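Local coordinates for MmeI (Methylophilus methylotrophus, PDB 5HR4), which is a Type IIL restriction-modification enzyme that recognises DNA and probably methylates the exocyclic amino group of adenine, using S-adenosyl-L-methionine as methyl donor, at residues 228-233 against 266-271. Sequence-based numbering, arbitrary orientation.
Sequences HINTLF and LPPAQF
Helix 225-235 of the helicase spacer domain packs against the irregular, proline-containing segment 266-271 through an asparagine-to-backbone hydrogen bond at N230 and an apolar patch at I229. The amide nitrogen ND2 of N230 donates to O of L266 at 3.0 Å, the one hydrogen bond between the two segments. The acceptor lies almost in the amide plane of N230, but the bond is bent, with 135° at the hydrogen; ND2 in turn sits 23° off the carbonyl plane of L266. With chi1 at -166°, CG of N230 stands opposite its own backbone N, and the amide reaches across to the loop. Beyond the bond, ND2 lies 4.1 Å from CB of P268, so the amide also rests beside that proline, where the CA atoms of the two segments come nearest, those of N230 and P268 being 6.0 Å apart. With the amide gone, as in an alanine here, the carbonyl of L266 would probably lose this donor, and a gap is likely to open beside CB of P268. On the buried side, CD1 of I229 meets CE1 of F271 at 4.3 Å, approaching the ring obliquely, while CG2 of I229 sits over one face of the F233 ring, toward its rim, one helical turn on. Helix 183-200 closes this apolar side: Y189 touches I229 and F271 and packs edge-to-face with F233, R192 makes a cation-pi contact with F233, and L266 lies on A185. F271 also leans back on L225 and A226 of helix 225-235, just before the chain enters helix 273-283, which ends at the calcium ligand C283.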
loop_
_atom_site.group_PDB
_atom_site.type_symbol
_atom_site.label_atom_id
_atom_site.label_comp_id
_atom_site.label_asym_id
_atom_site.label_seq_id
_atom_site.Cartn_x
_atom_site.Cartn_y
_atom_site.Cartn_z
ATOM N N HIS A 228 19.877 35.752 -14.539
ATOM C CA HIS A 228 20.132 36.162 -13.164
ATOM C C HIS A 228 20.081 34.976 -12.218
ATOM O O HIS A 228 20.877 34.892 -11.281
ATOM C CB HIS A 228 19.123 37.217 -12.721
ATOM C CG HIS A 228 19.303 38.551 -13.374
ATOM N ND1 HIS A 228 19.767 39.653 -12.693
ATOM C CD2 HIS A 228 19.052 38.969 -14.637
ATOM C CE1 HIS A 228 19.802 40.692 -13.509
ATOM N NE2 HIS A 228 19.369 40.304 -14.695
ATOM N N ILE A 229 19.146 34.053 -12.424
ATOM C CA ILE A 229 19.121 32.897 -11.533
ATOM C C ILE A 229 20.411 32.094 -11.686
ATOM O O ILE A 229 21.012 31.673 -10.692
ATOM C CB ILE A 229 17.847 32.053 -11.761
ATOM C CG1 ILE A 229 16.647 32.830 -11.222
ATOM C CG2 ILE A 229 17.922 30.711 -11.045
ATOM C CD1 ILE A 229 15.343 32.061 -11.225
ATOM N N ASN A 230 20.912 31.963 -12.918
ATOM C CA ASN A 230 22.145 31.209 -13.156
ATOM C C ASN A 230 23.315 31.808 -12.389
ATOM O O ASN A 230 24.108 31.070 -11.784
ATOM C CB ASN A 230 22.450 31.155 -14.655
ATOM C CG ASN A 230 23.518 30.120 -15.000
ATOM O OD1 ASN A 230 24.714 30.439 -15.143
ATOM N ND2 ASN A 230 23.092 28.868 -15.137
ATOM N N THR A 231 23.435 33.143 -12.386
ATOM C CA THR A 231 24.490 33.783 -11.597
ATOM C C THR A 231 24.221 33.632 -10.109
ATOM O O THR A 231 25.158 33.465 -9.316
ATOM C CB THR A 231 24.629 35.270 -11.939
ATOM O OG1 THR A 231 24.822 35.446 -13.346
ATOM C CG2 THR A 231 25.828 35.867 -11.215
ATOM N N LEU A 232 22.951 33.704 -9.708
ATOM C CA LEU A 232 22.625 33.459 -8.310
ATOM C C LEU A 232 23.118 32.082 -7.896
ATOM O O LEU A 232 23.835 31.941 -6.895
ATOM C CB LEU A 232 21.124 33.609 -8.078
ATOM C CG LEU A 232 20.585 33.282 -6.674
ATOM C CD1 LEU A 232 21.219 34.101 -5.531
ATOM C CD2 LEU A 232 19.097 33.454 -6.673
ATOM N N PHE A 233 22.811 31.059 -8.700
ATOM C CA PHE A 233 23.298 29.719 -8.385
ATOM C C PHE A 233 24.810 29.679 -8.297
ATOM O O PHE A 233 25.361 28.889 -7.522
ATOM C CB PHE A 233 22.831 28.705 -9.419
ATOM C CG PHE A 233 21.369 28.383 -9.345
ATOM C CD1 PHE A 233 20.609 28.750 -8.238
ATOM C CD2 PHE A 233 20.759 27.697 -10.371
ATOM C CE1 PHE A 233 19.262 28.438 -8.170
ATOM C CE2 PHE A 233 19.413 27.381 -10.307
ATOM C CZ PHE A 233 18.666 27.747 -9.205
ATOM N N LEU A 266 24.778 24.473 -14.103
ATOM C CA LEU A 266 23.601 23.988 -14.796
ATOM C C LEU A 266 23.364 24.854 -16.018
ATOM O O LEU A 266 23.589 26.073 -15.960
ATOM C CB LEU A 266 22.347 24.041 -13.907
ATOM C CG LEU A 266 22.136 22.918 -12.908
ATOM C CD1 LEU A 266 20.872 23.182 -12.092
ATOM C CD2 LEU A 266 22.070 21.559 -13.607
ATOM N N PRO A 267 22.897 24.269 -17.119
ATOM C CA PRO A 267 22.492 25.078 -18.261
ATOM C C PRO A 267 21.456 26.093 -17.825
ATOM O O PRO A 267 20.640 25.803 -16.936
ATOM C CB PRO A 267 21.894 24.051 -19.238
ATOM C CG PRO A 267 21.573 22.863 -18.411
ATOM C CD PRO A 267 22.573 22.844 -17.301
ATOM N N PRO A 268 21.487 27.300 -18.384
ATOM C CA PRO A 268 20.448 28.287 -18.063
ATOM C C PRO A 268 19.128 27.934 -18.731
ATOM O O PRO A 268 19.089 27.387 -19.838
ATOM C CB PRO A 268 21.017 29.596 -18.613
ATOM C CG PRO A 268 21.890 29.143 -19.780
ATOM C CD PRO A 268 22.418 27.770 -19.430
ATOM N N ALA A 269 18.038 28.236 -18.035
ATOM C CA ALA A 269 16.691 27.938 -18.498
ATOM C C ALA A 269 16.151 29.148 -19.261
ATOM O O ALA A 269 16.919 30.005 -19.712
ATOM C CB ALA A 269 15.789 27.571 -17.309
ATOM N N GLN A 270 14.826 29.229 -19.406
ATOM C CA GLN A 270 14.188 30.379 -20.031
ATOM C C GLN A 270 12.781 30.517 -19.478
ATOM O O GLN A 270 12.057 29.524 -19.362
ATOM C CB GLN A 270 14.155 30.258 -21.559
ATOM C CG GLN A 270 13.570 31.483 -22.253
ATOM C CD GLN A 270 14.395 32.753 -22.052
ATOM O OE1 GLN A 270 15.132 32.898 -21.078
ATOM N NE2 GLN A 270 14.277 33.680 -22.990
ATOM N N PHE A 271 12.411 31.741 -19.121
ATOM C CA PHE A 271 11.139 32.032 -18.486
ATOM C C PHE A 271 10.333 32.975 -19.377
ATOM O O PHE A 271 10.866 33.616 -20.285
ATOM C CB PHE A 271 11.338 32.662 -17.085
ATOM C CG PHE A 271 11.812 31.696 -16.019
ATOM C CD1 PHE A 271 13.157 31.409 -15.866
ATOM C CD2 PHE A 271 10.914 31.124 -15.128
ATOM C CE1 PHE A 271 13.595 30.532 -14.869
ATOM C CE2 PHE A 271 11.348 30.243 -14.125
ATOM C CZ PHE A 271 12.689 29.948 -14.006
#